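Local coordinates for protein murein peptide amidase A (Escherichia coli O157:H7, PDB 5HXD) that probably cleaves the gamma-D-glutamyl-diaminopimelate amide bond of murein tripeptide with one zinc ion, in the degradation of muropeptides, at residues V56-C61 against F225-L230; A209-I214 against E221-A226. All coordinates share one frame; numbering follows the deposited sequence.

Contact 1 of 2, residues V56-C61 against F225-L230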
ATOM      1  N   VAL A  56      -1.222  -6.583   3.465  1.00 47.16           N
ATOM      2  CA  VAL A  56      -0.037  -6.760   2.627  1.00 45.04           C
ATOM      3  C   VAL A  56       1.233  -6.443   3.395  1.00 48.68           C
ATOM      4  O   VAL A  56       2.300  -6.978   3.101  1.00 53.04           O
ATOM      5  CB  VAL A  56      -0.083  -5.888   1.378  1.00 41.14           C
ATOM      6  CG1 VAL A  56       1.174  -6.106   0.533  1.00 36.41           C
ATOM      7  CG2 VAL A  56      -1.349  -6.183   0.584  1.00 39.13           C
ATOM      8  N   VAL A  57       1.128  -5.584   4.399  1.00 47.51           N
ATOM      9  CA  VAL A  57       2.288  -5.329   5.239  1.00 48.99           C
ATOM     10  C   VAL A  57       2.406  -6.439   6.277  1.00 49.91           C
ATOM     11  O   VAL A  57       3.503  -6.869   6.603  1.00 51.29           O
ATOM     12  CB  VAL A  57       2.211  -3.965   5.923  1.00 47.80           C
ATOM     13  CG1 VAL A  57       3.381  -3.782   6.864  1.00 49.23           C
ATOM     14  CG2 VAL A  57       2.189  -2.864   4.876  1.00 44.64           C
ATOM     15  N   THR A  58       1.263  -6.921   6.756  1.00 51.03           N
ATOM     16  CA  THR A  58       1.227  -7.984   7.753  1.00 52.65           C
ATOM     17  C   THR A  58       1.793  -9.289   7.207  1.00 53.22           C
ATOM     18  O   THR A  58       2.632  -9.928   7.844  1.00 51.28           O
ATOM     19  CB  THR A  58      -0.194  -8.250   8.250  1.00 55.38           C
ATOM     20  OG1 THR A  58      -0.669  -7.116   8.979  1.00 45.80           O
ATOM     21  CG2 THR A  58      -0.199  -9.467   9.166  1.00 56.98           C
ATOM     22  N   LEU A  59       1.324  -9.671   6.023  1.00 55.70           N
ATOM     23  CA  LEU A  59       1.831 -10.857   5.335  1.00 52.53           C
ATOM     24  C   LEU A  59       3.296 -10.717   4.934  1.00 49.51           C
ATOM     25  O   LEU A  59       4.040 -11.686   4.991  1.00 54.41           O
ATOM     26  CB  LEU A  59       0.983 -11.164   4.101  1.00 51.20           C
ATOM     27  CG  LEU A  59       1.355 -12.436   3.337  1.00 50.11           C
ATOM     28  CD1 LEU A  59       1.303 -13.640   4.260  1.00 50.63           C
ATOM     29  CD2 LEU A  59       0.422 -12.620   2.144  1.00 50.06           C
ATOM     30  N   SER A  60       3.707  -9.516   4.530  1.00 55.98           N
ATOM     31  CA  SER A  60       5.109  -9.245   4.195  1.00 53.72           C
ATOM     32  C   SER A  60       5.992  -9.339   5.432  1.00 56.55           C
ATOM     33  O   SER A  60       7.170  -9.693   5.342  1.00 52.02           O
ATOM     34  CB  SER A  60       5.261  -7.858   3.554  1.00 52.64           C
ATOM     35  OG  SER A  60       6.619  -7.590   3.213  1.00 54.54           O
ATOM     36  N   CYS A  61       5.413  -9.004   6.589  1.00 59.54           N
ATOM     37  CA  CYS A  61       6.130  -9.064   7.862  1.00 57.68           C
ATOM     38  C   CYS A  61       6.247 -10.504   8.313  1.00 57.87           C
ATOM     39  O   CYS A  61       7.304 -10.943   8.767  1.00 60.11           O
ATOM     40  CB  CYS A  61       5.427  -8.231   8.936  1.00 57.35           C
ATOM     41  SG  CYS A  61       5.732  -6.446   8.813  1.00 59.50           S
ATOM     42  N   PHE A 225       1.501 -12.895  14.907  1.00 56.82           N
ATOM     43  CA  PHE A 225       1.503 -14.234  15.477  1.00 57.73           C
ATOM     44  C   PHE A 225       0.686 -15.158  14.586  1.00 61.34           C
ATOM     45  O   PHE A 225       1.176 -16.187  14.084  1.00 58.69           O
ATOM     46  CB  PHE A 225       0.943 -14.210  16.909  1.00 57.67           C
ATOM     47  CG  PHE A 225       0.748 -15.577  17.516  1.00 68.05           C
ATOM     48  CD1 PHE A 225       1.803 -16.246  18.120  1.00 70.69           C
ATOM     49  CD2 PHE A 225      -0.504 -16.204  17.482  1.00 70.87           C
ATOM     50  CE1 PHE A 225       1.614 -17.520  18.675  1.00 66.08           C
ATOM     51  CE2 PHE A 225      -0.690 -17.474  18.031  1.00 65.28           C
ATOM     52  CZ  PHE A 225       0.371 -18.127  18.631  1.00 61.28           C
ATOM     53  N   ALA A 226      -0.567 -14.773  14.382  1.00 59.39           N
ATOM     54  CA  ALA A 226      -1.475 -15.556  13.564  1.00 58.00           C
ATOM     55  C   ALA A 226      -0.952 -15.713  12.128  1.00 58.75           C
ATOM     56  O   ALA A 226      -0.915 -16.828  11.610  1.00 61.11           O
ATOM     57  CB  ALA A 226      -2.863 -14.926  13.574  1.00 53.53           C
ATOM     58  N   MET A 227      -0.538 -14.614  11.490  1.00 58.00           N
ATOM     59  CA  MET A 227      -0.061 -14.681  10.107  1.00 56.08           C
ATOM     60  C   MET A 227       1.117 -15.639   9.940  1.00 56.07           C
ATOM     61  O   MET A 227       1.134 -16.457   9.016  1.00 55.81           O
ATOM     62  CB  MET A 227       0.341 -13.302   9.591  1.00 54.58           C
ATOM     63  CG  MET A 227       0.450 -13.262   8.064  1.00 49.43           C
ATOM     64  SD  MET A 227      -1.111 -13.594   7.200  1.00 50.10           S
ATOM     65  CE  MET A 227      -2.022 -12.096   7.591  1.00 50.39           C
ATOM     66  N   ALA A 228       2.094 -15.529  10.837  1.00 57.40           N
ATOM     67  CA  ALA A 228       3.252 -16.421  10.859  1.00 54.10           C
ATOM     68  C   ALA A 228       2.859 -17.892  11.011  1.00 52.07           C
ATOM     69  O   ALA A 228       3.504 -18.774  10.446  1.00 53.43           O
ATOM     70  CB  ALA A 228       4.194 -16.021  11.985  1.00 52.82           C
ATOM     71  N   ASN A 229       1.819 -18.161  11.791  1.00 51.51           N
ATOM     72  CA  ASN A 229       1.411 -19.546  12.033  1.00 56.14           C
ATOM     73  C   ASN A 229       0.644 -20.093  10.836  1.00 59.52           C
ATOM     74  O   ASN A 229       0.676 -21.301  10.571  1.00 54.27           O
ATOM     75  CB  ASN A 229       0.567 -19.673  13.309  1.00 48.64           C
ATOM     76  CG  ASN A 229       1.367 -19.406  14.569  1.00 56.00           C
ATOM     77  OD1 ASN A 229       2.582 -19.596  14.601  1.00 57.49           O
ATOM     78  ND2 ASN A 229       0.689 -18.954  15.615  1.00 58.73           N
ATOM     79  N   LEU A 230      -0.019 -19.193  10.107  1.00 57.60           N
ATOM     80  CA  LEU A 230      -0.742 -19.541   8.883  1.00 54.40           C
ATOM     81  C   LEU A 230       0.202 -19.989   7.770  1.00 52.67           C
ATOM     82  O   LEU A 230      -0.141 -20.864   6.966  1.00 51.36           O
ATOM     83  CB  LEU A 230      -1.581 -18.357   8.399  1.00 57.92           C
ATOM     84  CG  LEU A 230      -2.355 -18.619   7.104  1.00 57.15           C
ATOM     85  CD1 LEU A 230      -3.214 -19.878   7.242  1.00 57.06           C
ATOM     86  CD2 LEU A 230      -3.205 -17.416   6.721  1.00 52.43           C
TER
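M227 is the one residue of 225-230 that touches 56-61, and it does so against T58 and L59, a worked example of a contact between two helical segments that runs through one flexible side chain. Along 225-230, A226 comes first and meets A178 and F179, so the short helix is also packed on another side. At M227 the chain leaves with CG anti to the backbone N (chi1 -163°). Its CB already lies 3.9 Å from T58 CG2, and M227 CG lies 3.9 Å from L59 CA, over the backbone of the facing helix. Bends at both chi2 and chi3 then curl the thioether round, bringing M227 CE to 3.6 Å from T58 CG2, while M227 SD lies 3.8 Å from L59 CD1, the leucine and methionine side chains crossing at roughly a right angle. T58 presents its methyl, CG2, to the methionine, while its OG1 is hydrogen-bonded to the carbonyl of S54. No hydrogen bond spans the interface. One turn on, L230 packs against W174 and L175 of helix 170-178, and like M227 it touches F156 of strand 153-157. The final helix thus lies among helix 53-65, helix 170-178 and the central mixed sheet, while A219 of helix 216-222 also touches T58.

Contact 2 of 2, residues A209-I214 against E221-A226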
ATOM      1  N   ALA A 209     -10.251 -13.866   4.091  1.00 47.81           N
ATOM      2  CA  ALA A 209     -10.044 -13.401   5.445  1.00 50.41           C
ATOM      3  C   ALA A 209     -10.063 -11.879   5.463  1.00 52.69           C
ATOM      4  O   ALA A 209      -9.080 -11.250   5.052  1.00 55.77           O
ATOM      5  CB  ALA A 209      -8.717 -13.923   5.991  1.00 46.08           C
ATOM      6  N   GLU A 210     -11.158 -11.280   5.937  1.00 52.30           N
ATOM      7  CA  GLU A 210     -11.261  -9.811   5.995  1.00 54.13           C
ATOM      8  C   GLU A 210     -10.750  -9.240   7.316  1.00 51.91           C
ATOM      9  O   GLU A 210     -11.352  -9.449   8.369  1.00 50.39           O
ATOM     10  CB  GLU A 210     -12.701  -9.362   5.780  1.00 50.84           C
ATOM     11  CG  GLU A 210     -13.269  -9.736   4.446  1.00 50.35           C
ATOM     12  CD  GLU A 210     -13.303  -8.571   3.515  1.00 53.93           C
ATOM     13  OE1 GLU A 210     -12.602  -7.581   3.804  1.00 56.75           O
ATOM     14  OE2 GLU A 210     -14.041  -8.636   2.508  1.00 55.45           O
ATOM     15  N   PHE A 211      -9.634  -8.522   7.251  1.00 51.33           N
ATOM     16  CA  PHE A 211      -9.137  -7.782   8.398  1.00 49.97           C
ATOM     17  C   PHE A 211     -10.196  -6.803   8.880  1.00 54.81           C
ATOM     18  O   PHE A 211     -11.127  -6.474   8.149  1.00 56.24           O
ATOM     19  CB  PHE A 211      -7.877  -7.015   8.035  1.00 52.00           C
ATOM     20  CG  PHE A 211      -6.613  -7.702   8.415  1.00 50.83           C
ATOM     21  CD1 PHE A 211      -6.590  -9.058   8.675  1.00 51.85           C
ATOM     22  CD2 PHE A 211      -5.431  -6.980   8.514  1.00 51.48           C
ATOM     23  CE1 PHE A 211      -5.400  -9.694   9.019  1.00 51.20           C
ATOM     24  CE2 PHE A 211      -4.241  -7.600   8.866  1.00 50.99           C
ATOM     25  CZ  PHE A 211      -4.225  -8.961   9.117  1.00 54.47           C
ATOM     26  N   PRO A 212     -10.064  -6.327  10.118  1.00 56.40           N
ATOM     27  CA  PRO A 212     -10.919  -5.207  10.513  1.00 52.37           C
ATOM     28  C   PRO A 212     -10.236  -3.921  10.090  1.00 54.60           C
ATOM     29  O   PRO A 212      -9.125  -3.995   9.553  1.00 52.58           O
ATOM     30  CB  PRO A 212     -10.983  -5.343  12.028  1.00 55.82           C
ATOM     31  CG  PRO A 212      -9.614  -5.895  12.383  1.00 55.89           C
ATOM     32  CD  PRO A 212      -9.210  -6.797  11.225  1.00 54.73           C
ATOM     33  N   PRO A 213     -10.884  -2.763  10.293  1.00 57.23           N
ATOM     34  CA  PRO A 213     -10.105  -1.533  10.114  1.00 50.68           C
ATOM     35  C   PRO A 213      -8.977  -1.518  11.131  1.00 51.89           C
ATOM     36  O   PRO A 213      -9.227  -1.672  12.324  1.00 58.69           O
ATOM     37  CB  PRO A 213     -11.116  -0.427  10.377  1.00 45.92           C
ATOM     38  CG  PRO A 213     -12.445  -1.062  10.082  1.00 48.94           C
ATOM     39  CD  PRO A 213     -12.308  -2.483  10.543  1.00 53.75           C
ATOM     40  N   ILE A 214      -7.748  -1.391  10.657  1.00 52.84           N
ATOM     41  CA  ILE A 214      -6.587  -1.475  11.525  1.00 51.75           C
ATOM     42  C   ILE A 214      -5.334  -0.980  10.794  1.00 51.73           C
ATOM     43  O   ILE A 214      -5.141  -1.253   9.610  1.00 51.80           O
ATOM     44  CB  ILE A 214      -6.367  -2.915  12.023  1.00 48.77           C
ATOM     45  CG1 ILE A 214      -5.243  -2.943  13.069  1.00 57.93           C
ATOM     46  CG2 ILE A 214      -6.108  -3.869  10.835  1.00 46.51           C
ATOM     47  CD1 ILE A 214      -4.890  -4.319  13.597  1.00 63.97           C
ATOM     48  N   GLU A 221       1.825  -5.822  14.831  1.00 70.28           N
ATOM     49  CA  GLU A 221       1.903  -6.219  16.246  1.00 73.46           C
ATOM     50  C   GLU A 221       0.853  -7.302  16.577  1.00 70.33           C
ATOM     51  O   GLU A 221       1.185  -8.431  16.938  1.00 65.32           O
ATOM     52  CB  GLU A 221       1.719  -4.965  17.143  1.00 76.69           C
ATOM     53  CG  GLU A 221       1.104  -5.130  18.561  1.00 77.12           C
ATOM     54  CD  GLU A 221       1.756  -6.206  19.440  1.00 92.91           C
ATOM     55  OE1 GLU A 221       2.950  -6.534  19.225  1.00 94.85           O
ATOM     56  OE2 GLU A 221       1.063  -6.730  20.352  1.00 94.15           O
ATOM     57  N   LYS A 222      -0.415  -6.945  16.417  1.00 65.83           N
ATOM     58  CA  LYS A 222      -1.542  -7.763  16.867  1.00 64.60           C
ATOM     59  C   LYS A 222      -1.754  -9.090  16.112  1.00 62.36           C
ATOM     60  O   LYS A 222      -2.217 -10.063  16.700  1.00 66.70           O
ATOM     61  CB  LYS A 222      -2.813  -6.918  16.779  1.00 60.95           C
ATOM     62  CG  LYS A 222      -4.057  -7.531  17.322  1.00 61.31           C
ATOM     63  CD  LYS A 222      -5.259  -6.706  16.859  1.00 62.22           C
ATOM     64  CE  LYS A 222      -6.532  -7.086  17.596  1.00 58.81           C
ATOM     65  NZ  LYS A 222      -6.381  -6.832  19.053  1.00 64.64           N
ATOM     66  N   TYR A 223      -1.414  -9.126  14.822  1.00 63.51           N
ATOM     67  CA  TYR A 223      -1.778 -10.247  13.939  1.00 58.45           C
ATOM     68  C   TYR A 223      -0.585 -11.008  13.372  1.00 57.19           C
ATOM     69  O   TYR A 223      -0.747 -11.917  12.545  1.00 54.40           O
ATOM     70  CB  TYR A 223      -2.641  -9.740  12.773  1.00 54.25           C
ATOM     71  CG  TYR A 223      -4.047  -9.384  13.177  1.00 52.41           C
ATOM     72  CD1 TYR A 223      -4.648 -10.009  14.247  1.00 57.83           C
ATOM     73  CD2 TYR A 223      -4.768  -8.418  12.497  1.00 60.40           C
ATOM     74  CE1 TYR A 223      -5.921  -9.690  14.636  1.00 58.28           C
ATOM     75  CE2 TYR A 223      -6.056  -8.090  12.877  1.00 57.08           C
ATOM     76  CZ  TYR A 223      -6.622  -8.731  13.947  1.00 58.52           C
ATOM     77  OH  TYR A 223      -7.901  -8.426  14.346  1.00 62.22           O
ATOM     78  N   LEU A 224       0.612 -10.633  13.813  1.00 60.07           N
ATOM     79  CA  LEU A 224       1.836 -11.189  13.246  1.00 57.02           C
ATOM     80  C   LEU A 224       1.988 -12.620  13.697  1.00 58.57           C
ATOM     81  O   LEU A 224       2.523 -13.446  12.967  1.00 60.55           O
ATOM     82  CB  LEU A 224       3.054 -10.356  13.652  1.00 58.31           C
ATOM     83  CG  LEU A 224       4.426 -10.750  13.093  1.00 61.85           C
ATOM     84  CD1 LEU A 224       4.316 -11.145  11.639  1.00 61.52           C
ATOM     85  CD2 LEU A 224       5.429  -9.607  13.256  1.00 61.96           C
ATOM     86  N   PHE A 225       1.501 -12.895  14.907  1.00 56.82           N
ATOM     87  CA  PHE A 225       1.503 -14.234  15.477  1.00 57.73           C
ATOM     88  C   PHE A 225       0.686 -15.158  14.586  1.00 61.34           C
ATOM     89  O   PHE A 225       1.176 -16.187  14.084  1.00 58.69           O
ATOM     90  CB  PHE A 225       0.943 -14.210  16.909  1.00 57.67           C
ATOM     91  CG  PHE A 225       0.748 -15.577  17.516  1.00 68.05           C
ATOM     92  CD1 PHE A 225       1.803 -16.246  18.120  1.00 70.69           C
ATOM     93  CD2 PHE A 225      -0.504 -16.204  17.482  1.00 70.87           C
ATOM     94  CE1 PHE A 225       1.614 -17.520  18.675  1.00 66.08           C
ATOM     95  CE2 PHE A 225      -0.690 -17.474  18.031  1.00 65.28           C
ATOM     96  CZ  PHE A 225       0.371 -18.127  18.631  1.00 61.28           C
ATOM     97  N   ALA A 226      -0.567 -14.773  14.382  1.00 59.39           N
ATOM     98  CA  ALA A 226      -1.475 -15.556  13.564  1.00 58.00           C
ATOM     99  C   ALA A 226      -0.952 -15.713  12.128  1.00 58.75           C
ATOM    100  O   ALA A 226      -0.915 -16.828  11.610  1.00 61.11           O
ATOM    101  CB  ALA A 226      -2.863 -14.926  13.574  1.00 53.53           C
TER
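The loop that leaves strand 206-210, just after E210, the predicted proton donor/acceptor of this M14 zinc carboxypeptidase fold, rests F211, P212 and I214 on Y223 and K222. Y223 sits at the break between helices 216-222 and 224-230, and its ring is the common partner of the three loop residues. With CG anti to its own carbonyl carbon (chi1 -73°), it lies so that CD2 comes over one face of the F211 ring, toward the rim, 3.5 Å from F211 CZ. The two rings have centroids 4.8 Å apart and planes inclined at 50°, an oblique meeting. P212 and Y223 point toward each other from opposite directions, with P212 CD at the ring edge, 3.8 Å from Y223 CE2, and P212 CG 3.6 Å from Y223 OH. I214 stretches out fully, both torsions near 180°, which carries CD1 to 4.0 Å from Y223 CE2. The same methyl lies 4.1 Å from K222 CD, so the aliphatic part of the lysine extends the patch at its exposed fringe. Behind the loop, F211 is tied by backbone hydrogen bonds to H157 and A161, and its side chain is about 9 Å from the zinc ion. Across the two segments there is no hydrogen bond or salt bridge; within them, the nearest atoms to Y223 OH are carbons of P212. Between the loop and the helix break the contact is therefore apolar, a hydrophobic patch lying beside the predicted zinc site and joined to its ligand H157 through the backbone of F211.

Both contacts are largely buried and apolar, and neither has a hydrogen bond between its segments, yet they differ in make-up. Contact 1 joins two helices distant in sequence through a bent thioether and aliphatic groups; contact 2 ties a loop to a helix break close by in sequence, through rings and a proline, and reaches the surface at K222. Their segments overlap at F225 and A226, but contact 1 works through M227 within helix 224-230 and contact 2 through Y223 just before it. F211 bridges them: its CE2 packs 3.6 Å from T58 OG1, and its CZ lies 4.1 Å from M227 CE. Segment 209-214 carries E210, which does not touch 221-226; both contacts have residues packed on the second subunit.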